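Local coordinates for heavy metal cation tricomponent efflux pump ZneA(CzcA-like) (Cupriavidus metallidurans, PDB 4K0J), which probably exports zinc(II) ions in exchange for protons, as an inner-membrane RND-family pump of a three-component heavy metal efflux system, at residues K85-L90 and E796-R801; L90-V95 and T601-P606. One frame throughout, in Å; residues are numbered along the deposited sequence.

Contact 1: residues K85-L90 and E796-R801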
ATOM      1  N   LYS C  85      21.218  -8.247  18.220  1.00 47.94           N
ATOM      2  CA  LYS C  85      21.918  -9.202  19.067  1.00 46.97           C
ATOM      3  C   LYS C  85      22.549 -10.329  18.261  1.00 47.38           C
ATOM      4  O   LYS C  85      21.894 -10.969  17.436  1.00 48.68           O
ATOM      5  CB  LYS C  85      20.980  -9.776  20.120  1.00 30.81           C
ATOM      6  CG  LYS C  85      21.699 -10.409  21.284  1.00 30.04           C
ATOM      7  CD  LYS C  85      20.712 -10.936  22.310  1.00 55.56           C
ATOM      8  CE  LYS C  85      19.781  -9.841  22.815  1.00 44.08           C
ATOM      9  NZ  LYS C  85      18.816 -10.356  23.828  1.00 31.65           N
ATOM     10  N   SER C  86      23.827 -10.574  18.528  1.00 53.51           N
ATOM     11  CA  SER C  86      24.612 -11.521  17.747  1.00 56.95           C
ATOM     12  C   SER C  86      25.215 -12.608  18.630  1.00 54.97           C
ATOM     13  O   SER C  86      25.726 -12.321  19.720  1.00 41.79           O
ATOM     14  CB  SER C  86      25.717 -10.776  17.015  1.00 49.06           C
ATOM     15  OG  SER C  86      25.262  -9.495  16.611  1.00 37.04           O
ATOM     16  N   THR C  87      25.163 -13.849  18.147  1.00 30.25           N
ATOM     17  CA  THR C  87      25.513 -14.996  18.973  1.00 46.80           C
ATOM     18  C   THR C  87      25.578 -16.318  18.210  1.00 59.06           C
ATOM     19  O   THR C  87      25.269 -16.387  17.016  1.00 69.29           O
ATOM     20  CB  THR C  87      24.511 -15.171  20.141  1.00 42.49           C
ATOM     21  OG1 THR C  87      24.814 -16.375  20.859  1.00 52.43           O
ATOM     22  CG2 THR C  87      23.089 -15.248  19.609  1.00 36.70           C
ATOM     23  N   PHE C  88      25.990 -17.360  18.929  1.00 64.31           N
ATOM     24  CA  PHE C  88      25.991 -18.730  18.432  1.00 68.89           C
ATOM     25  C   PHE C  88      24.617 -19.039  17.861  1.00 62.37           C
ATOM     26  O   PHE C  88      23.596 -18.888  18.539  1.00 44.50           O
ATOM     27  CB  PHE C  88      26.344 -19.700  19.571  1.00 81.04           C
ATOM     28  CG  PHE C  88      26.283 -21.164  19.193  1.00 74.24           C
ATOM     29  CD1 PHE C  88      27.357 -21.781  18.570  1.00 64.38           C
ATOM     30  CD2 PHE C  88      25.167 -21.932  19.504  1.00 63.79           C
ATOM     31  CE1 PHE C  88      27.310 -23.132  18.236  1.00 55.71           C
ATOM     32  CE2 PHE C  88      25.114 -23.281  19.173  1.00 50.13           C
ATOM     33  CZ  PHE C  88      26.187 -23.880  18.539  1.00 47.06           C
ATOM     34  N   GLY C  89      24.601 -19.436  16.597  1.00 72.37           N
ATOM     35  CA  GLY C  89      23.357 -19.722  15.920  1.00 79.49           C
ATOM     36  C   GLY C  89      22.905 -18.618  14.983  1.00 78.99           C
ATOM     37  O   GLY C  89      22.474 -18.907  13.866  1.00 79.39           O
ATOM     38  N   LEU C  90      23.010 -17.359  15.410  1.00 65.97           N
ATOM     39  CA  LEU C  90      22.344 -16.298  14.660  1.00 49.01           C
ATOM     40  C   LEU C  90      22.704 -14.843  14.958  1.00 46.31           C
ATOM     41  O   LEU C  90      23.381 -14.513  15.929  1.00 41.18           O
ATOM     42  CB  LEU C  90      20.827 -16.435  14.815  1.00 37.58           C
ATOM     43  CG  LEU C  90      20.246 -15.813  16.083  1.00 34.27           C
ATOM     44  CD1 LEU C  90      18.746 -15.727  15.974  1.00 43.57           C
ATOM     45  CD2 LEU C  90      20.628 -16.606  17.311  1.00 39.23           C
ATOM     46  N   GLU C 796      33.071 -14.291  23.579  1.00 30.48           N
ATOM     47  CA  GLU C 796      31.828 -13.666  24.021  1.00 30.87           C
ATOM     48  C   GLU C 796      30.609 -14.507  23.647  1.00 31.41           C
ATOM     49  O   GLU C 796      30.583 -15.137  22.598  1.00 33.32           O
ATOM     50  CB  GLU C 796      31.703 -12.244  23.472  1.00 31.34           C
ATOM     51  CG  GLU C 796      30.601 -11.425  24.136  1.00 61.48           C
ATOM     52  CD  GLU C 796      30.875 -11.150  25.610  1.00 54.51           C
ATOM     53  OE1 GLU C 796      29.990 -11.446  26.447  1.00 40.26           O
ATOM     54  OE2 GLU C 796      31.972 -10.636  25.925  1.00 49.40           O
ATOM     55  N   THR C 797      29.605 -14.519  24.515  1.00 29.55           N
ATOM     56  CA  THR C 797      28.418 -15.338  24.302  1.00 28.38           C
ATOM     57  C   THR C 797      27.380 -14.592  23.479  1.00 45.79           C
ATOM     58  O   THR C 797      26.704 -15.182  22.628  1.00 30.99           O
ATOM     59  CB  THR C 797      27.769 -15.752  25.638  1.00 27.42           C
ATOM     60  OG1 THR C 797      28.740 -16.395  26.466  1.00 28.29           O
ATOM     61  CG2 THR C 797      26.631 -16.713  25.399  1.00 26.35           C
ATOM     62  N   THR C 798      27.270 -13.290  23.737  1.00 52.78           N
ATOM     63  CA  THR C 798      26.244 -12.450  23.131  1.00 44.96           C
ATOM     64  C   THR C 798      26.727 -11.012  22.975  1.00 42.30           C
ATOM     65  O   THR C 798      27.233 -10.418  23.924  1.00 52.07           O
ATOM     66  CB  THR C 798      24.965 -12.468  23.981  1.00 46.54           C
ATOM     67  OG1 THR C 798      24.175 -13.610  23.627  1.00 52.35           O
ATOM     68  CG2 THR C 798      24.147 -11.219  23.753  1.00 52.14           C
ATOM     69  N   ILE C 799      26.578 -10.460  21.774  1.00 45.17           N
ATOM     70  CA  ILE C 799      26.958  -9.073  21.509  1.00 41.30           C
ATOM     71  C   ILE C 799      25.729  -8.250  21.150  1.00 41.80           C
ATOM     72  O   ILE C 799      25.088  -8.505  20.133  1.00 51.14           O
ATOM     73  CB  ILE C 799      27.959  -8.974  20.350  1.00 34.90           C
ATOM     74  CG1 ILE C 799      29.184  -9.848  20.625  1.00 34.69           C
ATOM     75  CG2 ILE C 799      28.359  -7.528  20.126  1.00 47.53           C
ATOM     76  CD1 ILE C 799      29.955 -10.221  19.379  1.00 35.55           C
ATOM     77  N   THR C 800      25.400  -7.266  21.979  1.00 34.51           N
ATOM     78  CA  THR C 800      24.207  -6.458  21.746  1.00 38.85           C
ATOM     79  C   THR C 800      24.548  -5.033  21.314  1.00 45.98           C
ATOM     80  O   THR C 800      25.110  -4.258  22.088  1.00 53.93           O
ATOM     81  CB  THR C 800      23.282  -6.409  22.991  1.00 49.56           C
ATOM     82  OG1 THR C 800      23.907  -5.659  24.037  1.00 58.63           O
ATOM     83  CG2 THR C 800      22.982  -7.805  23.495  1.00 32.36           C
ATOM     84  N   ARG C 801      24.201  -4.691  20.077  1.00 52.87           N
ATOM     85  CA  ARG C 801      24.452  -3.348  19.557  1.00 56.51           C
ATOM     86  C   ARG C 801      23.148  -2.574  19.353  1.00 77.90           C
ATOM     87  O   ARG C 801      22.251  -3.025  18.635  1.00 79.52           O
ATOM     88  CB  ARG C 801      25.255  -3.411  18.254  1.00 46.37           C
ATOM     89  CG  ARG C 801      26.587  -2.680  18.315  1.00 57.43           C
ATOM     90  CD  ARG C 801      27.396  -2.853  17.037  1.00 65.60           C
ATOM     91  NE  ARG C 801      26.855  -2.094  15.910  1.00 82.28           N
ATOM     92  CZ  ARG C 801      27.359  -0.945  15.464  1.00 83.80           C
ATOM     93  NH1 ARG C 801      28.423  -0.409  16.049  1.00 91.38           N
ATOM     94  NH2 ARG C 801      26.800  -0.330  14.428  1.00 69.78           N
TER

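Contact 2: residues L90-V95 and T601-P606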
ATOM      1  N   LEU C  90      23.010 -17.359  15.410  1.00 65.97           N
ATOM      2  CA  LEU C  90      22.344 -16.298  14.660  1.00 49.01           C
ATOM      3  C   LEU C  90      22.704 -14.843  14.958  1.00 46.31           C
ATOM      4  O   LEU C  90      23.381 -14.513  15.929  1.00 41.18           O
ATOM      5  CB  LEU C  90      20.827 -16.435  14.815  1.00 37.58           C
ATOM      6  CG  LEU C  90      20.246 -15.813  16.083  1.00 34.27           C
ATOM      7  CD1 LEU C  90      18.746 -15.727  15.974  1.00 43.57           C
ATOM      8  CD2 LEU C  90      20.628 -16.606  17.311  1.00 39.23           C
ATOM      9  N   SER C  91      22.205 -13.982  14.077  1.00 56.01           N
ATOM     10  CA  SER C  91      22.170 -12.543  14.272  1.00 47.36           C
ATOM     11  C   SER C  91      20.731 -12.088  14.101  1.00 44.94           C
ATOM     12  O   SER C  91      20.186 -12.161  12.999  1.00 48.97           O
ATOM     13  CB  SER C  91      23.013 -11.847  13.217  1.00 45.90           C
ATOM     14  OG  SER C  91      22.442 -10.593  12.890  1.00 37.80           O
ATOM     15  N   LEU C  92      20.109 -11.634  15.183  1.00 31.35           N
ATOM     16  CA  LEU C  92      18.738 -11.137  15.092  1.00 32.93           C
ATOM     17  C   LEU C  92      18.663  -9.641  15.382  1.00 37.13           C
ATOM     18  O   LEU C  92      19.122  -9.165  16.424  1.00 37.89           O
ATOM     19  CB  LEU C  92      17.764 -11.945  15.965  1.00 29.81           C
ATOM     20  CG  LEU C  92      17.776 -11.884  17.489  1.00 29.08           C
ATOM     21  CD1 LEU C  92      16.510 -12.499  18.033  1.00 28.02           C
ATOM     22  CD2 LEU C  92      18.973 -12.615  18.030  1.00 28.59           C
ATOM     23  N   ILE C  93      18.094  -8.901  14.438  1.00 33.61           N
ATOM     24  CA  ILE C  93      18.058  -7.449  14.537  1.00 37.64           C
ATOM     25  C   ILE C  93      16.643  -6.953  14.751  1.00 36.89           C
ATOM     26  O   ILE C  93      15.768  -7.205  13.931  1.00 45.20           O
ATOM     27  CB  ILE C  93      18.626  -6.798  13.268  1.00 42.89           C
ATOM     28  CG1 ILE C  93      20.135  -7.044  13.169  1.00 43.75           C
ATOM     29  CG2 ILE C  93      18.299  -5.317  13.236  1.00 41.43           C
ATOM     30  CD1 ILE C  93      20.764  -6.506  11.905  1.00 39.44           C
ATOM     31  N   THR C  94      16.416  -6.256  15.858  1.00 35.11           N
ATOM     32  CA  THR C  94      15.093  -5.730  16.166  1.00 43.93           C
ATOM     33  C   THR C  94      14.976  -4.276  15.721  1.00 44.93           C
ATOM     34  O   THR C  94      15.850  -3.464  16.014  1.00 38.30           O
ATOM     35  CB  THR C  94      14.774  -5.844  17.672  1.00 34.34           C
ATOM     36  OG1 THR C  94      14.674  -7.224  18.037  1.00 38.18           O
ATOM     37  CG2 THR C  94      13.461  -5.157  17.998  1.00 34.83           C
ATOM     38  N   VAL C  95      13.903  -3.957  14.998  1.00 47.83           N
ATOM     39  CA  VAL C  95      13.622  -2.569  14.641  1.00 50.73           C
ATOM     40  C   VAL C  95      12.233  -2.161  15.091  1.00 46.64           C
ATOM     41  O   VAL C  95      11.251  -2.788  14.707  1.00 43.79           O
ATOM     42  CB  VAL C  95      13.725  -2.318  13.126  1.00 54.63           C
ATOM     43  CG1 VAL C  95      13.170  -0.937  12.782  1.00 54.76           C
ATOM     44  CG2 VAL C  95      15.162  -2.441  12.667  1.00 66.10           C
ATOM     45  N   THR C 601      13.720 -16.990  16.927  1.00 88.03           N
ATOM     46  CA  THR C 601      13.311 -15.640  17.308  1.00 79.44           C
ATOM     47  C   THR C 601      13.782 -15.333  18.729  1.00 79.14           C
ATOM     48  O   THR C 601      13.459 -14.292  19.303  1.00 61.33           O
ATOM     49  CB  THR C 601      11.793 -15.461  17.189  1.00 66.71           C
ATOM     50  OG1 THR C 601      11.132 -16.548  17.848  1.00 66.56           O
ATOM     51  CG2 THR C 601      11.387 -15.459  15.730  1.00 64.99           C
ATOM     52  N   ASP C 602      14.553 -16.267  19.279  1.00 97.28           N
ATOM     53  CA  ASP C 602      15.241 -16.089  20.550  1.00 98.72           C
ATOM     54  C   ASP C 602      16.658 -16.660  20.446  1.00 72.17           C
ATOM     55  O   ASP C 602      16.853 -17.763  19.926  1.00 65.91           O
ATOM     56  CB  ASP C 602      14.465 -16.763  21.686  1.00112.97           C
ATOM     57  CG  ASP C 602      13.199 -16.006  22.061  1.00120.16           C
ATOM     58  OD1 ASP C 602      13.226 -14.757  22.034  1.00126.38           O
ATOM     59  OD2 ASP C 602      12.180 -16.656  22.383  1.00116.04           O
ATOM     60  N   PRO C 603      17.653 -15.891  20.919  1.00 44.75           N
ATOM     61  CA  PRO C 603      19.077 -16.245  20.915  1.00 42.62           C
ATOM     62  C   PRO C 603      19.501 -16.801  22.267  1.00 51.86           C
ATOM     63  O   PRO C 603      20.504 -16.361  22.827  1.00 53.96           O
ATOM     64  CB  PRO C 603      19.747 -14.892  20.711  1.00 37.96           C
ATOM     65  CG  PRO C 603      18.857 -13.948  21.467  1.00 39.90           C
ATOM     66  CD  PRO C 603      17.444 -14.507  21.379  1.00 36.85           C
ATOM     67  N   PHE C 604      18.746 -17.770  22.771  1.00 53.91           N
ATOM     68  CA  PHE C 604      18.900 -18.231  24.143  1.00 40.52           C
ATOM     69  C   PHE C 604      19.726 -19.512  24.313  1.00 47.31           C
ATOM     70  O   PHE C 604      19.749 -20.393  23.447  1.00 42.34           O
ATOM     71  CB  PHE C 604      17.525 -18.362  24.788  1.00 34.19           C
ATOM     72  CG  PHE C 604      16.841 -17.048  24.984  1.00 53.52           C
ATOM     73  CD1 PHE C 604      15.460 -16.957  24.997  1.00 66.15           C
ATOM     74  CD2 PHE C 604      17.585 -15.892  25.155  1.00 53.12           C
ATOM     75  CE1 PHE C 604      14.833 -15.729  25.183  1.00 65.34           C
ATOM     76  CE2 PHE C 604      16.966 -14.669  25.345  1.00 58.04           C
ATOM     77  CZ  PHE C 604      15.590 -14.587  25.359  1.00 61.97           C
ATOM     78  N   SER C 605      20.412 -19.588  25.447  1.00 22.77           N
ATOM     79  CA  SER C 605      21.286 -20.701  25.764  1.00 34.16           C
ATOM     80  C   SER C 605      20.636 -21.481  26.892  1.00 37.84           C
ATOM     81  O   SER C 605      19.635 -21.028  27.444  1.00 43.77           O
ATOM     82  CB  SER C 605      22.658 -20.168  26.186  1.00 48.44           C
ATOM     83  OG  SER C 605      22.530 -19.066  27.068  1.00 64.14           O
ATOM     84  N   PRO C 606      21.178 -22.667  27.230  1.00 36.84           N
ATOM     85  CA  PRO C 606      20.572 -23.433  28.329  1.00 28.85           C
ATOM     86  C   PRO C 606      20.643 -22.698  29.665  1.00 32.76           C
ATOM     87  O   PRO C 606      19.883 -23.004  30.588  1.00 34.84           O
ATOM     88  CB  PRO C 606      21.425 -24.699  28.380  1.00 27.94           C
ATOM     89  CG  PRO C 606      21.923 -24.863  26.996  1.00 27.54           C
ATOM     90  CD  PRO C 606      22.162 -23.473  26.483  1.00 31.16           C
TER

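Contact 1: residues K85-L90 and E796-R801
Lys85 and Thr800 face each other as a non-hydrogen-bonded pair where strand 79-87, the first arm of the beta hairpin 79-97, runs antiparallel to strand 788-802 in an antiparallel sheet. Their side chains point the same way. With CG anti to the backbone N (chi1 -161°), the lysine stem runs beside Thr800 and slants across Thr798: Lys85 CG is 3.6 Å from Thr800 CG2 and equally close to Thr798 CG2. Lysine suits the place because its long methylene stem packs against methyls while its amine is carried beyond them. The threonine hydroxyls have work of their own, Thr798 OG1 bonding to Glu704 and Thr800 OG1 to Gln703.

Ser86 and Ile799, whose side chains lie on the other face, form the hydrogen-bonded pair. Ser86 N donates to Ile799 O at 2.9 Å, and the return bond from Ile799 N to Ser86 O is the straighter, 168° at the hydrogen. Small and polar, Ser86 turns OG to Thr66, whereas Ile799 offers a branched apolar side chain to Phe676.

Strand 79-87 ends in a type II turn from Thr87 to Leu90, whose third position suits Gly89, since a CB there would meet the carbonyl O of Phe88. Beside the turn, Thr87 OG1, anti to its own N, donates to Thr797 O at 2.9 Å, nearly in line with that carbonyl bond.

Contact 2: residues L90-V95 and T601-P606
Leu92 O accepts a backbone hydrogen bond from Lys85 N, one of the bonds that pair the two arms of the hairpin, while the Leu92 side chain reaches across to Pro603. Strand 90-97 is the second arm of that beta hairpin, and 601-606 is an irregular part of the loop between strands 587-595 and 608-615 of a different sheet.

Strand alternation sends Leu90 and Leu92 to the loop side. Ser91 points away and bonds to Thr66, and Ile93 packs on helix 62-73. In Leu92 the CG lies between the backbone N and the carbonyl carbon (chi1 70°), and the two methyls divide the work. Leu92 CD2 meets the ring of Pro603, 3.6 Å from CB and 3.7 Å from CG, with the leucine chain at about a right angle to the proline. The other methyl, Leu92 CD1, comes 3.8 Å from Thr601 O and also lies near Pro603 CD. Leu90 adds its CD2, 3.9 Å from Pro603 CB, so that this one proline carbon touches a methyl from each leucine.

Proline fits here because it is compact, rigid and has no backbone N-H that would need an acceptor against the leucines. Its CD also lies over one face of the Phe604 ring, 3.9 Å above the plane and offset toward the rim, and that ring in turn stacks with His608.

No hydrogen bond spans the two segments. The loop therefore meets the hairpin by apolar contact, and the fit rests on the close matching in shape of leucine methyls and a proline ring, with no directional bond between the segments to set it.

Contacts 1 and 2 lie on one hairpin, with their centres about 7 Å apart, and share Leu90, where the turn passes into the second arm. Strand 79-87 sits between the other two strands: it pairs with 788-802 in contact 1 and with 90-97, which carries the leucines of contact 2. Pro603 bridges the two contacts, its CB 3.5 Å from Thr87 CG2 and its CG 3.6 Å from Lys85 CD. Contact 1 combines backbone pairing with a side-chain layer on the Lys85 face, and Pro603 of contact 2 rests on that same layer. The position of the 601-606 loop is consistent with that of the switch loop beside the substrate pockets of related RND pumps.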